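Local coordinates for glycoside Hydrolase (Bacteroides uniformis, PDB 5TA0), which probably hydrolyses agarose-type galactans as a glycoside hydrolase of family GH86, and binds the oligosaccharide neoagarooctaose, at residues 306-311 against 527-532; 267-272 against 312-317; 548-553 against 616-621. One frame throughout, in Å; residues are numbered along the deposited sequence.

Contact 1 (306-311 against 527-532); sequences MIEQYS and EVKYYA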
ATOM      1  N   MET A 306       2.467 -13.718  -3.281  1.00  7.46           N
ATOM      2  CA  MET A 306       3.153 -14.709  -2.490  1.00  7.77           C
ATOM      3  C   MET A 306       2.688 -14.723  -1.043  1.00  7.35           C
ATOM      4  O   MET A 306       2.469 -15.779  -0.460  1.00  7.69           O
ATOM      5  CB  MET A 306       4.661 -14.470  -2.583  1.00  8.33           C
ATOM      6  CG  MET A 306       5.473 -15.667  -2.162  1.00  8.90           C
ATOM      7  SD  MET A 306       7.153 -15.646  -2.835  1.00  9.42           S
ATOM      8  CE  MET A 306       7.622 -17.359  -2.558  1.00  9.10           C
ATOM      9  N   ILE A 307       2.485 -13.528  -0.476  1.00  6.96           N
ATOM     10  CA  ILE A 307       1.920 -13.439   0.877  1.00  7.15           C
ATOM     11  C   ILE A 307       0.545 -14.134   0.900  1.00  6.97           C
ATOM     12  O   ILE A 307       0.270 -14.966   1.765  1.00  7.26           O
ATOM     13  CB  ILE A 307       1.804 -11.989   1.363  1.00  7.54           C
ATOM     14  CG1 ILE A 307       3.197 -11.365   1.550  1.00  7.80           C
ATOM     15  CG2 ILE A 307       1.032 -11.919   2.653  1.00  7.93           C
ATOM     16  CD1 ILE A 307       3.140  -9.874   1.825  1.00  8.47           C
ATOM     17  N   GLU A 308      -0.314 -13.809  -0.066  1.00  6.94           N
ATOM     18  CA  GLU A 308      -1.661 -14.398  -0.092  1.00  7.30           C
ATOM     19  C   GLU A 308      -1.622 -15.910  -0.288  1.00  6.95           C
ATOM     20  O   GLU A 308      -2.321 -16.632   0.424  1.00  7.29           O
ATOM     21  CB  GLU A 308      -2.485 -13.785  -1.207  1.00  8.15           C
ATOM     22  CG  GLU A 308      -2.840 -12.328  -0.981  1.00  8.82           C
ATOM     23  CD  GLU A 308      -3.493 -11.666  -2.185  1.00  9.51           C
ATOM     24  OE1 GLU A 308      -3.698 -10.417  -2.116  1.00 10.36           O
ATOM     25  OE2 GLU A 308      -3.752 -12.327  -3.225  1.00 10.38           O
ATOM     26  N   GLN A 309      -0.819 -16.372  -1.251  1.00  7.27           N
ATOM     27  CA  GLN A 309      -0.795 -17.805  -1.546  1.00  7.12           C
ATOM     28  C   GLN A 309      -0.259 -18.628  -0.383  1.00  6.93           C
ATOM     29  O   GLN A 309      -0.820 -19.689  -0.063  1.00  7.03           O
ATOM     30  CB  GLN A 309       0.041 -18.073  -2.798  1.00  7.46           C
ATOM     31  CG  GLN A 309       0.280 -19.554  -3.130  1.00  7.59           C
ATOM     32  CD  GLN A 309      -0.969 -20.270  -3.606  1.00  8.25           C
ATOM     33  OE1 GLN A 309      -1.372 -20.155  -4.757  1.00  9.10           O
ATOM     34  NE2 GLN A 309      -1.581 -21.010  -2.713  1.00  8.61           N
ATOM     35  N   TYR A 310       0.823 -18.159   0.251  1.00  7.27           N
ATOM     36  CA  TYR A 310       1.361 -18.921   1.385  1.00  7.29           C
ATOM     37  C   TYR A 310       0.445 -18.836   2.602  1.00  7.37           C
ATOM     38  O   TYR A 310       0.279 -19.825   3.343  1.00  7.82           O
ATOM     39  CB  TYR A 310       2.820 -18.605   1.710  1.00  7.77           C
ATOM     40  CG  TYR A 310       3.361 -19.562   2.723  1.00  7.67           C
ATOM     41  CD1 TYR A 310       3.662 -19.159   4.018  1.00  7.93           C
ATOM     42  CD2 TYR A 310       3.461 -20.909   2.432  1.00  7.94           C
ATOM     43  CE1 TYR A 310       4.091 -20.061   4.976  1.00  7.98           C
ATOM     44  CE2 TYR A 310       3.907 -21.817   3.359  1.00  8.39           C
ATOM     45  CZ  TYR A 310       4.216 -21.403   4.630  1.00  8.20           C
ATOM     46  OH  TYR A 310       4.640 -22.305   5.573  1.00  8.51           O
ATOM     47  N   SER A 311      -0.210 -17.684   2.810  1.00  7.34           N
ATOM     48  CA  SER A 311      -1.233 -17.600   3.838  1.00  7.56           C
ATOM     49  C   SER A 311      -2.339 -18.630   3.617  1.00  7.95           C
ATOM     50  O   SER A 311      -2.769 -19.294   4.551  1.00  8.01           O
ATOM     51  CB  SER A 311      -1.801 -16.189   3.913  1.00  7.72           C
ATOM     52  OG  SER A 311      -0.797 -15.238   4.239  1.00  7.58           O
ATOM     53  N   GLU A 527     -15.574 -10.608  -9.826  1.00  9.90           N
ATOM     54  CA  GLU A 527     -14.207 -11.129  -9.829  1.00  9.80           C
ATOM     55  C   GLU A 527     -13.992 -12.012  -8.642  1.00  9.75           C
ATOM     56  O   GLU A 527     -14.334 -11.634  -7.513  1.00  9.89           O
ATOM     57  CB  GLU A 527     -13.213  -9.979  -9.805  1.00  9.77           C
ATOM     58  CG  GLU A 527     -11.758 -10.421  -9.714  1.00  9.93           C
ATOM     59  CD  GLU A 527     -10.787  -9.272  -9.588  1.00 10.21           C
ATOM     60  OE1 GLU A 527     -11.180  -8.097  -9.764  1.00 10.39           O
ATOM     61  OE2 GLU A 527      -9.600  -9.563  -9.268  1.00 10.86           O
ATOM     62  N   VAL A 528     -13.432 -13.203  -8.889  1.00 10.01           N
ATOM     63  CA  VAL A 528     -13.012 -14.103  -7.817  1.00 10.29           C
ATOM     64  C   VAL A 528     -11.583 -14.534  -8.106  1.00  9.74           C
ATOM     65  O   VAL A 528     -11.242 -14.873  -9.252  1.00  9.21           O
ATOM     66  CB  VAL A 528     -13.960 -15.327  -7.660  1.00 11.23           C
ATOM     67  CG1 VAL A 528     -13.580 -16.153  -6.466  1.00 11.83           C
ATOM     68  CG2 VAL A 528     -15.407 -14.875  -7.461  1.00 12.89           C
ATOM     69  N   LYS A 529     -10.747 -14.534  -7.078  1.00  9.38           N
ATOM     70  CA  LYS A 529      -9.345 -14.951  -7.180  1.00  9.69           C
ATOM     71  C   LYS A 529      -9.157 -16.294  -6.499  1.00  9.21           C
ATOM     72  O   LYS A 529      -9.586 -16.484  -5.342  1.00  9.98           O
ATOM     73  CB  LYS A 529      -8.451 -13.896  -6.559  1.00 10.42           C
ATOM     74  CG  LYS A 529      -6.985 -14.136  -6.776  1.00 11.25           C
ATOM     75  CD  LYS A 529      -6.202 -12.929  -6.320  1.00 12.09           C
ATOM     76  CE  LYS A 529      -4.718 -13.094  -6.559  1.00 12.08           C
ATOM     77  NZ  LYS A 529      -4.035 -11.814  -6.241  1.00 12.04           N
ATOM     78  N   TYR A 530      -8.516 -17.222  -7.209  1.00  8.59           N
ATOM     79  CA  TYR A 530      -8.321 -18.594  -6.747  1.00  8.86           C
ATOM     80  C   TYR A 530      -6.840 -18.901  -6.617  1.00  9.01           C
ATOM     81  O   TYR A 530      -6.032 -18.423  -7.413  1.00  9.56           O
ATOM     82  CB  TYR A 530      -8.995 -19.578  -7.693  1.00  9.01           C
ATOM     83  CG  TYR A 530     -10.493 -19.483  -7.719  1.00  9.18           C
ATOM     84  CD1 TYR A 530     -11.273 -20.195  -6.819  1.00  9.57           C
ATOM     85  CD2 TYR A 530     -11.143 -18.684  -8.647  1.00  9.33           C
ATOM     86  CE1 TYR A 530     -12.660 -20.093  -6.817  1.00 10.17           C
ATOM     87  CE2 TYR A 530     -12.538 -18.606  -8.674  1.00  9.55           C
ATOM     88  CZ  TYR A 530     -13.284 -19.294  -7.752  1.00  9.79           C
ATOM     89  OH  TYR A 530     -14.665 -19.228  -7.782  1.00 11.32           O
ATOM     90  N   TYR A 531      -6.510 -19.702  -5.610  1.00  8.79           N
ATOM     91  CA  TYR A 531      -5.129 -20.036  -5.291  1.00  8.73           C
ATOM     92  C   TYR A 531      -4.855 -21.495  -5.615  1.00  8.93           C
ATOM     93  O   TYR A 531      -5.767 -22.309  -5.646  1.00  9.47           O
ATOM     94  CB  TYR A 531      -4.868 -19.731  -3.810  1.00  8.88           C
ATOM     95  CG  TYR A 531      -5.064 -18.267  -3.532  1.00  8.85           C
ATOM     96  CD1 TYR A 531      -4.026 -17.365  -3.705  1.00  8.77           C
ATOM     97  CD2 TYR A 531      -6.306 -17.780  -3.171  1.00  8.97           C
ATOM     98  CE1 TYR A 531      -4.221 -15.993  -3.525  1.00  8.76           C
ATOM     99  CE2 TYR A 531      -6.513 -16.419  -2.965  1.00  8.97           C
ATOM    100  CZ  TYR A 531      -5.457 -15.540  -3.139  1.00  9.21           C
ATOM    101  OH  TYR A 531      -5.657 -14.171  -2.979  1.00 10.00           O
ATOM    102  N   ALA A 532      -3.604 -21.810  -5.869  1.00  9.37           N
ATOM    103  CA  ALA A 532      -3.183 -23.191  -6.135  1.00  9.57           C
ATOM    104  C   ALA A 532      -2.996 -23.965  -4.833  1.00  9.65           C
ATOM    105  O   ALA A 532      -2.924 -23.413  -3.726  1.00  9.94           O
ATOM    106  CB  ALA A 532      -1.897 -23.191  -6.934  1.00  9.59           C
TER
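Glu308 OE2 is gripped by two donors from the strand. Tyr531 OH gives Glu308 OE2 the shorter bond, 2.7 Å, from well above the carboxylate plane, while Lys529 NZ forms a salt bridge with Glu308 OE2 at 3.1 Å, on the syn side and close to that plane. Glu308 suits the place because its chain, extended beyond CG, carries the acceptor out from the helix to the rim of the tyrosine ring; OE2 lies at the ring's edge, with carboxylate and ring planes 81° apart. CB of Glu308 packs against Tyr531 CE1 at 3.6 Å. Charge is shared further out: Lys529 NZ also pairs with Asp305, and Glu308 OE1 with Arg360. The contact fastens an outer helix of the parallel-stranded alpha/beta barrel, helix 298-315, to strand 523-538 of the beta-sandwich region, the axes of the short segments that meet lying 63° apart. One residue along the helix, Gln309 bends at chi2 (70°) and turns its amide toward the strand's backbone. Gln309 OE1 accepts from Ala532 N at 3.0 Å in the carbonyl plane, on a lone pair. The same Gln309 OE1 meets Tyr531 CB at 3.6 Å. The small Ala532 side chain probably lets this amide come close, its CB lying 3.8 Å from Gln309 OE1.

Contact 2 (267-272 against 312-317); sequences FIDIAG and MIKLGE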
ATOM      1  N   PHE A 267       7.457 -15.797   9.491  1.00  6.95           N
ATOM      2  CA  PHE A 267       6.519 -14.960  10.210  1.00  7.14           C
ATOM      3  C   PHE A 267       5.086 -15.523  10.123  1.00  6.95           C
ATOM      4  O   PHE A 267       4.385 -15.622  11.125  1.00  7.32           O
ATOM      5  CB  PHE A 267       6.545 -13.533   9.688  1.00  7.00           C
ATOM      6  CG  PHE A 267       5.577 -12.614  10.381  1.00  7.25           C
ATOM      7  CD1 PHE A 267       5.706 -12.293  11.716  1.00  7.30           C
ATOM      8  CD2 PHE A 267       4.525 -12.045   9.680  1.00  7.54           C
ATOM      9  CE1 PHE A 267       4.834 -11.414  12.344  1.00  7.40           C
ATOM     10  CE2 PHE A 267       3.634 -11.191  10.309  1.00  7.49           C
ATOM     11  CZ  PHE A 267       3.780 -10.871  11.626  1.00  7.62           C
ATOM     12  N   ILE A 268       4.693 -15.971   8.926  1.00  6.98           N
ATOM     13  CA  ILE A 268       3.390 -16.592   8.770  1.00  7.26           C
ATOM     14  C   ILE A 268       3.322 -17.861   9.621  1.00  7.23           C
ATOM     15  O   ILE A 268       2.309 -18.074  10.303  1.00  7.41           O
ATOM     16  CB  ILE A 268       3.086 -16.841   7.272  1.00  7.38           C
ATOM     17  CG1 ILE A 268       2.870 -15.480   6.570  1.00  7.61           C
ATOM     18  CG2 ILE A 268       1.917 -17.787   7.070  1.00  7.80           C
ATOM     19  CD1 ILE A 268       2.860 -15.539   5.053  1.00  7.79           C
ATOM     20  N   ASP A 269       4.381 -18.684   9.587  1.00  7.70           N
ATOM     21  CA  ASP A 269       4.369 -19.937  10.349  1.00  8.61           C
ATOM     22  C   ASP A 269       4.325 -19.733  11.859  1.00  8.81           C
ATOM     23  O   ASP A 269       3.698 -20.503  12.564  1.00  9.91           O
ATOM     24  CB  ASP A 269       5.605 -20.768  10.026  1.00  8.79           C
ATOM     25  CG  ASP A 269       5.592 -21.372   8.637  1.00  9.19           C
ATOM     26  OD1 ASP A 269       4.566 -21.314   7.918  1.00  9.03           O
ATOM     27  OD2 ASP A 269       6.641 -21.905   8.229  1.00 10.91           O
ATOM     28  N   ILE A 270       4.992 -18.696  12.342  1.00  8.59           N
ATOM     29  CA  ILE A 270       5.138 -18.463  13.789  1.00  8.59           C
ATOM     30  C   ILE A 270       4.011 -17.634  14.376  1.00  8.68           C
ATOM     31  O   ILE A 270       3.426 -18.009  15.402  1.00 10.01           O
ATOM     32  CB  ILE A 270       6.486 -17.789  14.080  1.00  8.81           C
ATOM     33  CG1 ILE A 270       7.625 -18.769  13.800  1.00  8.90           C
ATOM     34  CG2 ILE A 270       6.588 -17.296  15.521  1.00  9.08           C
ATOM     35  CD1 ILE A 270       8.962 -18.053  13.651  1.00  9.15           C
ATOM     36  N   ALA A 271       3.707 -16.503  13.730  1.00  8.19           N
ATOM     37  CA  ALA A 271       2.822 -15.490  14.306  1.00  8.04           C
ATOM     38  C   ALA A 271       1.571 -15.266  13.456  1.00  7.82           C
ATOM     39  O   ALA A 271       0.689 -14.536  13.898  1.00  8.01           O
ATOM     40  CB  ALA A 271       3.589 -14.191  14.460  1.00  8.07           C
ATOM     41  N   GLY A 272       1.479 -15.839  12.259  1.00  8.05           N
ATOM     42  CA  GLY A 272       0.362 -15.514  11.378  1.00  8.29           C
ATOM     43  C   GLY A 272      -1.012 -15.690  11.987  1.00  9.00           C
ATOM     44  O   GLY A 272      -1.892 -14.854  11.833  1.00  9.25           O
ATOM     45  N   MET A 312      -2.774 -18.771   2.369  1.00  8.26           N
ATOM     46  CA  MET A 312      -3.763 -19.823   2.086  1.00  8.67           C
ATOM     47  C   MET A 312      -3.245 -21.212   2.429  1.00  8.72           C
ATOM     48  O   MET A 312      -3.919 -21.978   3.093  1.00  9.06           O
ATOM     49  CB  MET A 312      -4.190 -19.770   0.614  1.00  9.05           C
ATOM     50  CG  MET A 312      -5.145 -18.626   0.325  1.00  9.60           C
ATOM     51  SD  MET A 312      -6.790 -18.774   1.067  1.00 10.35           S
ATOM     52  CE  MET A 312      -7.401 -20.185   0.150  1.00 11.32           C
ATOM     53  N   ILE A 313      -2.030 -21.529   2.009  1.00  8.86           N
ATOM     54  CA  ILE A 313      -1.484 -22.874   2.255  1.00  9.21           C
ATOM     55  C   ILE A 313      -1.353 -23.155   3.763  1.00  9.58           C
ATOM     56  O   ILE A 313      -1.803 -24.182   4.255  1.00 10.35           O
ATOM     57  CB  ILE A 313      -0.129 -23.052   1.547  1.00  9.62           C
ATOM     58  CG1 ILE A 313      -0.328 -23.139   0.027  1.00  9.99           C
ATOM     59  CG2 ILE A 313       0.653 -24.274   2.069  1.00  9.90           C
ATOM     60  CD1 ILE A 313       0.908 -22.901  -0.781  1.00 10.47           C
ATOM     61  N   LYS A 314      -0.751 -22.227   4.500  1.00  9.55           N
ATOM     62  CA  LYS A 314      -0.429 -22.462   5.900  1.00  9.69           C
ATOM     63  C   LYS A 314      -1.566 -22.134   6.837  1.00  9.34           C
ATOM     64  O   LYS A 314      -1.841 -22.914   7.777  1.00 10.00           O
ATOM     65  CB  LYS A 314       0.816 -21.650   6.276  1.00 10.08           C
ATOM     66  CG  LYS A 314       1.249 -21.749   7.733  1.00 11.25           C
ATOM     67  CD  LYS A 314       1.622 -23.168   8.156  1.00 12.70           C
ATOM     68  CE  LYS A 314       2.052 -23.168   9.607  1.00 14.82           C
ATOM     69  NZ  LYS A 314       2.400 -24.537  10.085  1.00 17.21           N
ATOM     70  N   LEU A 315      -2.178 -20.950   6.676  1.00  8.87           N
ATOM     71  CA  LEU A 315      -3.243 -20.506   7.583  1.00  9.12           C
ATOM     72  C   LEU A 315      -4.643 -20.896   7.107  1.00  9.20           C
ATOM     73  O   LEU A 315      -5.594 -20.828   7.871  1.00 10.04           O
ATOM     74  CB  LEU A 315      -3.211 -18.983   7.768  1.00  9.37           C
ATOM     75  CG  LEU A 315      -1.844 -18.421   8.176  1.00  9.83           C
ATOM     76  CD1 LEU A 315      -1.930 -16.894   8.236  1.00 10.31           C
ATOM     77  CD2 LEU A 315      -1.410 -19.004   9.518  1.00 10.47           C
ATOM     78  N   GLY A 316      -4.775 -21.221   5.830  1.00  8.91           N
ATOM     79  CA  GLY A 316      -6.088 -21.503   5.236  1.00  9.32           C
ATOM     80  C   GLY A 316      -6.923 -20.297   4.905  1.00  9.57           C
ATOM     81  O   GLY A 316      -8.113 -20.451   4.606  1.00  9.72           O
ATOM     82  N   GLU A 317      -6.353 -19.094   4.920  0.50  9.30           N
ATOM     83  CA  GLU A 317      -7.116 -17.888   4.620  0.50 10.00           C
ATOM     84  C   GLU A 317      -6.157 -16.765   4.286  0.50  9.81           C
ATOM     85  O   GLU A 317      -5.021 -16.755   4.803  0.50  9.70           O
ATOM     86  CB  GLU A 317      -7.975 -17.477   5.817  0.50 11.01           C
ATOM     87  CG  GLU A 317      -7.173 -16.909   6.979  0.50 12.03           C
ATOM     88  CD  GLU A 317      -7.940 -16.861   8.286  0.50 13.59           C
ATOM     89  OE1 GLU A 317      -9.180 -17.003   8.287  0.50 14.88           O
ATOM     90  OE2 GLU A 317      -7.281 -16.695   9.338  0.50 13.52           O
TER
HETATM   91  O   HOH W   1       3.548 -23.380  12.419  1.00 33.52           O
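Asp269 OD1 rests against the aliphatic part of Lys314, 3.4 Å from its CG, the two side chains crossing at about a right angle. The lysine bends at chi2 (61°) and then runs straight, which carries its ammonium past the carboxylate: Asp269 OD1 and Lys314 NZ stay 4.4 Å apart, too far for a salt bridge. A water instead joins Lys314 NZ, from which it accepts at 2.8 Å, to the backbone Asp269 O, to which it donates at 2.9 Å. Lysine suits this solvent-facing position, with methylenes for packing and a charged end for water. Deeper in, Ile268 CG2 meets Leu315 CG at 4.0 Å, and Leu315 CD1 reaches Gly272 C at the same distance. A side chain on Gly272 would run into Ile268 O and crowd that leucine methyl, so glycine fits here. In the second shell Asp269 is positioned by Tyr310 OH, which bonds OD1, and by a salt bridge from Lys265 to OD2. Gly316, with positive phi, lets the chain leave helix 298-315 just after Leu315. Strand 277-285 separates the two helices in sequence, as in an alpha/beta barrel; helix 264-271 lies between helix 219-236, touched by Ile270 and Ala271, and helix 298-315, whose Met312 and Ile313 meet strand 523-538.

Contact 3 (548-553 against 616-621); sequences NINNVK and KGNNTI. With EDO (1,2-ethanediol), chain T.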
ATOM      1  N   ASN A 548      -2.313 -26.999  -9.422  1.00 12.55           N
ATOM      2  CA  ASN A 548      -3.739 -27.287  -9.426  1.00 12.81           C
ATOM      3  C   ASN A 548      -4.512 -26.170  -8.753  1.00 11.83           C
ATOM      4  O   ASN A 548      -4.186 -25.799  -7.629  1.00 11.99           O
ATOM      5  CB  ASN A 548      -4.007 -28.592  -8.684  1.00 14.17           C
ATOM      6  CG  ASN A 548      -3.393 -29.785  -9.375  1.00 16.64           C
ATOM      7  OD1 ASN A 548      -2.336 -30.268  -8.974  1.00 19.47           O
ATOM      8  ND2 ASN A 548      -4.020 -30.225 -10.436  1.00 17.18           N
ATOM      9  N   ILE A 549      -5.546 -25.667  -9.436  1.00 10.75           N
ATOM     10  CA  ILE A 549      -6.425 -24.622  -8.912  1.00 10.68           C
ATOM     11  C   ILE A 549      -7.832 -25.186  -8.985  1.00 10.60           C
ATOM     12  O   ILE A 549      -8.383 -25.354 -10.089  1.00 11.02           O
ATOM     13  CB  ILE A 549      -6.287 -23.302  -9.680  1.00 10.50           C
ATOM     14  CG1 ILE A 549      -4.848 -22.766  -9.585  1.00 10.74           C
ATOM     15  CG2 ILE A 549      -7.277 -22.271  -9.135  1.00 10.13           C
ATOM     16  CD1 ILE A 549      -4.607 -21.443 -10.280  1.00 11.03           C
ATOM     17  N   ASN A 550      -8.416 -25.443  -7.819  1.00 10.83           N
ATOM     18  CA  ASN A 550      -9.651 -26.211  -7.695  1.00 11.30           C
ATOM     19  C   ASN A 550     -10.817 -25.447  -7.077  1.00 11.40           C
ATOM     20  O   ASN A 550     -10.646 -24.383  -6.481  1.00 11.01           O
ATOM     21  CB  ASN A 550      -9.347 -27.470  -6.862  1.00 11.67           C
ATOM     22  CG  ASN A 550      -8.307 -28.370  -7.501  1.00 13.08           C
ATOM     23  OD1 ASN A 550      -8.194 -28.454  -8.726  1.00 13.99           O
ATOM     24  ND2 ASN A 550      -7.518 -29.046  -6.649  1.00 14.95           N
ATOM     25  N   ASN A 551     -12.028 -26.007  -7.208  1.00 10.68           N
ATOM     26  CA  ASN A 551     -13.283 -25.403  -6.765  1.00 10.68           C
ATOM     27  C   ASN A 551     -13.564 -24.038  -7.419  1.00 10.85           C
ATOM     28  O   ASN A 551     -14.156 -23.162  -6.805  1.00 10.87           O
ATOM     29  CB  ASN A 551     -13.357 -25.304  -5.220  1.00 11.03           C
ATOM     30  CG  ASN A 551     -14.197 -26.401  -4.565  1.00 11.13           C
ATOM     31  OD1 ASN A 551     -15.149 -26.978  -5.145  1.00 11.36           O
ATOM     32  ND2 ASN A 551     -13.904 -26.641  -3.301  1.00 11.47           N
ATOM     33  N   VAL A 552     -13.140 -23.885  -8.676  1.00 11.17           N
ATOM     34  CA  VAL A 552     -13.400 -22.667  -9.432  1.00 11.34           C
ATOM     35  C   VAL A 552     -14.854 -22.666  -9.890  1.00 11.96           C
ATOM     36  O   VAL A 552     -15.329 -23.631 -10.469  1.00 12.77           O
ATOM     37  CB  VAL A 552     -12.469 -22.565 -10.651  1.00 11.03           C
ATOM     38  CG1 VAL A 552     -12.863 -21.403 -11.568  1.00 11.54           C
ATOM     39  CG2 VAL A 552     -11.011 -22.452 -10.197  1.00 11.26           C
ATOM     40  N   LYS A 553     -15.549 -21.581  -9.601  0.64 12.14           N
ATOM     41  CA  LYS A 553     -16.952 -21.447  -9.960  0.64 12.81           C
ATOM     42  C   LYS A 553     -17.060 -20.712 -11.290  0.64 12.94           C
ATOM     43  O   LYS A 553     -16.576 -19.595 -11.440  0.64 12.74           O
ATOM     44  CB  LYS A 553     -17.707 -20.730  -8.837  0.64 13.85           C
ATOM     45  CG  LYS A 553     -17.483 -21.310  -7.438  0.64 14.69           C
ATOM     46  CD  LYS A 553     -17.746 -22.817  -7.273  0.64 14.80           C
ATOM     47  CE  LYS A 553     -19.136 -23.233  -7.768  0.64 15.15           C
ATOM     48  NZ  LYS A 553     -19.588 -24.600  -7.360  0.64 15.33           N
ATOM     49  N   LYS A 616     -12.327 -25.256 -16.061  1.00 13.15           N
ATOM     50  CA  LYS A 616     -13.300 -26.145 -15.422  1.00 13.75           C
ATOM     51  C   LYS A 616     -13.335 -25.784 -13.946  1.00 12.54           C
ATOM     52  O   LYS A 616     -12.757 -24.786 -13.526  1.00 11.44           O
ATOM     53  CB  LYS A 616     -12.848 -27.610 -15.560  1.00 16.75           C
ATOM     54  CG  LYS A 616     -12.541 -28.108 -16.948  1.00 19.81           C
ATOM     55  CD  LYS A 616     -12.481 -29.629 -16.917  1.00 21.17           C
ATOM     56  CE  LYS A 616     -11.251 -30.189 -16.253  1.00 21.85           C
ATOM     57  NZ  LYS A 616     -11.084 -31.623 -16.662  1.00 22.86           N
ATOM     58  N   GLY A 617     -13.980 -26.608 -13.129  1.00 11.18           N
ATOM     59  CA  GLY A 617     -13.932 -26.426 -11.673  1.00 11.20           C
ATOM     60  C   GLY A 617     -12.594 -26.779 -11.080  1.00 11.21           C
ATOM     61  O   GLY A 617     -12.069 -26.038 -10.240  1.00 11.28           O
ATOM     62  N   ASN A 618     -12.029 -27.913 -11.506  1.00 10.83           N
ATOM     63  CA  ASN A 618     -10.697 -28.326 -11.070  1.00 11.62           C
ATOM     64  C   ASN A 618      -9.758 -28.254 -12.253  1.00 12.34           C
ATOM     65  O   ASN A 618      -9.989 -28.876 -13.312  1.00 13.90           O
ATOM     66  CB  ASN A 618     -10.722 -29.744 -10.479  1.00 11.76           C
ATOM     67  CG  ASN A 618     -11.563 -29.853  -9.217  1.00 12.22           C
ATOM     68  OD1 ASN A 618     -11.836 -28.875  -8.528  1.00 12.48           O
ATOM     69  ND2 ASN A 618     -12.037 -31.081  -8.933  1.00 12.51           N
ATOM     70  N   ASN A 619      -8.701 -27.469 -12.115  1.00 11.73           N
ATOM     71  CA  ASN A 619      -7.843 -27.097 -13.231  1.00 11.88           C
ATOM     72  C   ASN A 619      -6.411 -27.494 -12.996  1.00 12.63           C
ATOM     73  O   ASN A 619      -5.885 -27.297 -11.890  1.00 13.16           O
ATOM     74  CB  ASN A 619      -7.896 -25.586 -13.437  1.00 11.53           C
ATOM     75  CG  ASN A 619      -9.293 -25.105 -13.713  1.00 11.42           C
ATOM     76  OD1 ASN A 619      -9.754 -25.186 -14.850  1.00 12.18           O
ATOM     77  ND2 ASN A 619      -9.988 -24.641 -12.695  1.00 11.47           N
ATOM     78  N   THR A 620      -5.758 -27.992 -14.041  0.50 12.98           N
ATOM     79  CA  THR A 620      -4.359 -28.393 -13.982  0.50 13.95           C
ATOM     80  C   THR A 620      -3.575 -27.436 -14.890  0.50 14.20           C
ATOM     81  O   THR A 620      -3.875 -27.351 -16.087  0.50 15.18           O
ATOM     82  CB  THR A 620      -4.225 -29.865 -14.440  0.50 14.66           C
ATOM     83  OG1 THR A 620      -5.039 -30.703 -13.603  0.50 15.02           O
ATOM     84  CG2 THR A 620      -2.774 -30.330 -14.380  0.50 14.90           C
ATOM     85  N   ILE A 621      -2.588 -26.720 -14.327  1.00 14.47           N
ATOM     86  CA  ILE A 621      -1.806 -25.715 -15.024  1.00 15.32           C
ATOM     87  C   ILE A 621      -0.366 -26.220 -15.057  1.00 15.98           C
ATOM     88  O   ILE A 621       0.242 -26.393 -13.996  1.00 17.61           O
ATOM     89  CB  ILE A 621      -1.918 -24.350 -14.309  1.00 15.85           C
ATOM     90  CG1 ILE A 621      -3.364 -23.826 -14.436  1.00 16.77           C
ATOM     91  CG2 ILE A 621      -0.899 -23.369 -14.881  1.00 16.77           C
ATOM     92  CD1 ILE A 621      -3.754 -22.710 -13.478  1.00 17.54           C
TER
HETATM   93  C1  EDO T 717     -14.121 -31.205  -5.909  1.00 23.83           C
HETATM   94  O1  EDO T 717     -13.169 -32.038  -6.513  1.00 22.24           O
HETATM   95  C2  EDO T 717     -13.529 -30.072  -5.116  1.00 24.56           C
HETATM   96  O2  EDO T 717     -12.797 -29.218  -5.969  1.00 23.78           O
HETATM   97  O   HOH W   2      -6.915 -30.151 -10.485  1.00 19.57           O
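Ile549 O takes two hydrogen bonds from one residue: Asn619 N at 2.9 Å and Asn619 ND2 at 3.1 Å reach it from opposite faces of its carbonyl plane. The return bond, Ile549 N to Asn619 O at 3.0 Å, completes an antiparallel hydrogen-bonded pair, beside which Asn548 and Thr620 form a non-hydrogen-bonded one. Asn619 also folds its own turn: with CG beside the backbone N (chi1 -59°), Asn619 OD1 accepts from Lys616 N at 2.8 Å and ND2 donates to Lys616 O. A leucine here would lack this amide and is likely to leave Lys616 N without its acceptor and the turn from 616 to 619 less firmly held. Beyond the strand pairing, Val552 N donates to Gly617 O at 2.9 Å, and Asn551 N points almost straight at Asn618 OD1. Asn551 has positive phi, which asparagine tolerates well. An ethanediol, probably from the crystallisation liquor, holds the Asn618 amide by both ends. The methyls Ile549 CD1 and Ile621 CD1 meet at 3.5 Å. There Ile549 also touches Tyr530 and Met637, and Ile621 touches Val635, so two antiparallel neighbours bury the face carrying Ile549 and Asn619 against a second sheet, as in a beta sandwich.

Contacts 1 and 2 share helix 298-315, and their centres lie about 12 Å apart; Ser311 OG of the one packs 3.8 Å from Ile268 CD1 of the other. The centres of contacts 1 and 3 are about 13 Å apart, and Tyr530 OH is 3.1 Å from Lys553 N, a probable hydrogen bond between the two. Contacts 2 and 3 do not touch, their centres being about 23 Å apart. Along the chain, segments of contacts 1 and 2 alternate, whereas contact 3 opens after both have closed, strand 545-549 following strand 523-538. Together they form a path from the barrel's outer helices into the C-terminal beta sandwich, contact 1 joining the barrel, which carries the glycan pocket, to its neighbour.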